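Local coordinates for histone-lysine N-methyltransferase SETMAR (Homo sapiens, PDB 3BO5), which dimethylates a lysine of histone H3 with S-adenosyl-L-methionine and, fused to a mariner transposase, acts in DNA double-strand break repair, at residues V46-D51 with E158-S163. The protein carries 2 engineered substitutions. Numbering follows the deposited sequence.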
loop_
_atom_site.group_PDB
_atom_site.type_symbol
_atom_site.label_atom_id
_atom_site.label_comp_id
_atom_site.label_asym_id
_atom_site.label_seq_id
_atom_site.Cartn_x
_atom_site.Cartn_y
_atom_site.Cartn_z
ATOM N N VAL A 46 10.412 -9.260 7.419
ATOM C CA VAL A 46 11.825 -8.857 7.404
ATOM C C VAL A 46 12.463 -9.316 6.127
ATOM O O VAL A 46 12.265 -10.486 5.678
ATOM C CB VAL A 46 12.626 -9.579 8.516
ATOM C CG1 VAL A 46 14.167 -9.444 8.259
ATOM C CG2 VAL A 46 12.261 -9.022 9.820
ATOM N N GLY A 47 13.282 -8.410 5.545
ATOM C CA GLY A 47 14.024 -8.797 4.351
ATOM C C GLY A 47 15.483 -8.454 4.623
ATOM O O GLY A 47 15.804 -7.807 5.660
ATOM N N PRO A 48 16.350 -8.906 3.694
ATOM C CA PRO A 48 17.766 -8.567 3.849
ATOM C C PRO A 48 18.005 -7.077 3.991
ATOM O O PRO A 48 17.511 -6.223 3.212
ATOM C CB PRO A 48 18.432 -9.170 2.609
ATOM C CG PRO A 48 17.506 -10.195 2.155
ATOM C CD PRO A 48 16.107 -9.689 2.483
ATOM N N GLY A 49 18.834 -6.761 4.959
ATOM C CA GLY A 49 19.244 -5.366 5.192
ATOM C C GLY A 49 18.314 -4.516 6.014
ATOM O O GLY A 49 18.635 -3.377 6.405
ATOM N N ALA A 50 17.125 -5.048 6.308
ATOM C CA ALA A 50 16.243 -4.357 7.215
ATOM C C ALA A 50 16.954 -4.237 8.578
ATOM O O ALA A 50 17.490 -5.205 9.069
ATOM C CB ALA A 50 14.976 -5.173 7.351
ATOM N N ASP A 51 16.914 -3.079 9.187
ATOM C CA ASP A 51 17.458 -2.910 10.535
ATOM C C ASP A 51 16.375 -2.845 11.586
ATOM O O ASP A 51 16.677 -2.924 12.770
ATOM C CB ASP A 51 18.422 -1.740 10.622
ATOM C CG ASP A 51 17.776 -0.410 10.268
ATOM O OD1 ASP A 51 16.875 -0.365 9.408
ATOM O OD2 ASP A 51 18.208 0.612 10.836
ATOM N N GLU A 158 8.659 -7.728 1.542
ATOM C CA GLU A 158 9.882 -7.695 2.339
ATOM C C GLU A 158 10.328 -6.267 2.549
ATOM O O GLU A 158 10.353 -5.465 1.589
ATOM C CB GLU A 158 11.014 -8.357 1.541
ATOM C CG GLU A 158 10.848 -9.838 1.353
ATOM C CD GLU A 158 11.995 -10.418 0.580
ATOM O OE1 GLU A 158 11.890 -10.543 -0.633
ATOM O OE2 GLU A 158 13.023 -10.649 1.239
ATOM N N VAL A 159 10.729 -5.984 3.771
ATOM C CA VAL A 159 11.294 -4.660 4.111
ATOM C C VAL A 159 12.800 -4.797 3.973
ATOM O O VAL A 159 13.399 -5.689 4.587
ATOM C CB VAL A 159 10.920 -4.283 5.538
ATOM C CG1 VAL A 159 11.555 -2.980 5.968
ATOM C CG2 VAL A 159 9.360 -4.118 5.568
ATOM N N LEU A 160 13.402 -3.980 3.120
ATOM C CA LEU A 160 14.797 -4.214 2.680
ATOM C C LEU A 160 15.634 -3.045 3.125
ATOM O O LEU A 160 15.202 -1.915 3.314
ATOM C CB LEU A 160 14.867 -4.223 1.164
ATOM C CG LEU A 160 14.094 -5.286 0.433
ATOM C CD1 LEU A 160 14.315 -5.219 -1.098
ATOM C CD2 LEU A 160 14.445 -6.649 0.970
ATOM N N GLY A 161 16.928 -3.313 3.252
ATOM C CA GLY A 161 17.834 -2.197 3.337
ATOM C C GLY A 161 18.256 -1.648 1.973
ATOM O O GLY A 161 18.102 -2.296 0.919
ATOM N N PHE A 162 18.866 -0.450 2.035
ATOM C CA PHE A 162 19.224 0.272 0.839
ATOM C C PHE A 162 20.151 -0.547 -0.098
ATOM O O PHE A 162 19.938 -0.597 -1.302
ATOM C CB PHE A 162 19.883 1.593 1.260
ATOM C CG PHE A 162 20.154 2.538 0.143
ATOM C CD1 PHE A 162 19.552 3.783 0.170
ATOM C CD2 PHE A 162 21.108 2.280 -0.843
ATOM C CE1 PHE A 162 19.835 4.703 -0.863
ATOM C CE2 PHE A 162 21.368 3.196 -1.875
ATOM C CZ PHE A 162 20.738 4.379 -1.895
ATOM N N SER A 163 21.182 -1.178 0.492
ATOM C CA SER A 163 22.137 -1.926 -0.342
ATOM C C SER A 163 21.512 -3.133 -0.969
ATOM O O SER A 163 21.823 -3.448 -2.138
ATOM C CB SER A 163 23.419 -2.266 0.393
ATOM O OG SER A 163 23.939 -1.077 0.893
HETATM O O HOH W 1 13.122 -12.269 3.254
#
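Glu158 and Leu160 both turn CG beside their own backbone N (chi1 -68° for Glu158), and this sets their ends against Gly47 and Pro48. The Glu158 chain runs on extended beyond CG. It carries OE2 to within 3.5 Å of Pro48 CD and close to the CA of Gly47. Leu160 lies side by side with the proline ring, and its CD2 is 3.8 Å from Pro48 CD. Each carboxylate oxygen of Glu158 has its own partner. OE1 forms a salt bridge with Arg168 of helix 162-169, while Glu158 OE2 accepts a 2.6 Å bond from a water oxygen that also donates to Val46 O. The backbone adds two bonds. Gly47 N reaches Val159 O only weakly, with an N-H...O angle of 120°. Gly161 N donates to Pro48 O at 3.0 Å, with an N-H...O angle of 167°. Val46 pairs with Val159 in a parallel bridge, so strand 45-46 of the pre-SET region borders strand 151-160 of the SET domain. Past the bridge, Gly47 to Ala50 form a type II beta turn, closed by Ala50 N to Gly47 O. Gly161, bonded to this turn, is the N-cap residue of helix 162-169. Neither Gly49 nor Gly161 has a side chain, and their backbones come close, with Gly49 CA 3.9 Å from Gly161 CA. The turn also brings Ala50 CB to 3.2 Å from Val159 O, a tight approach.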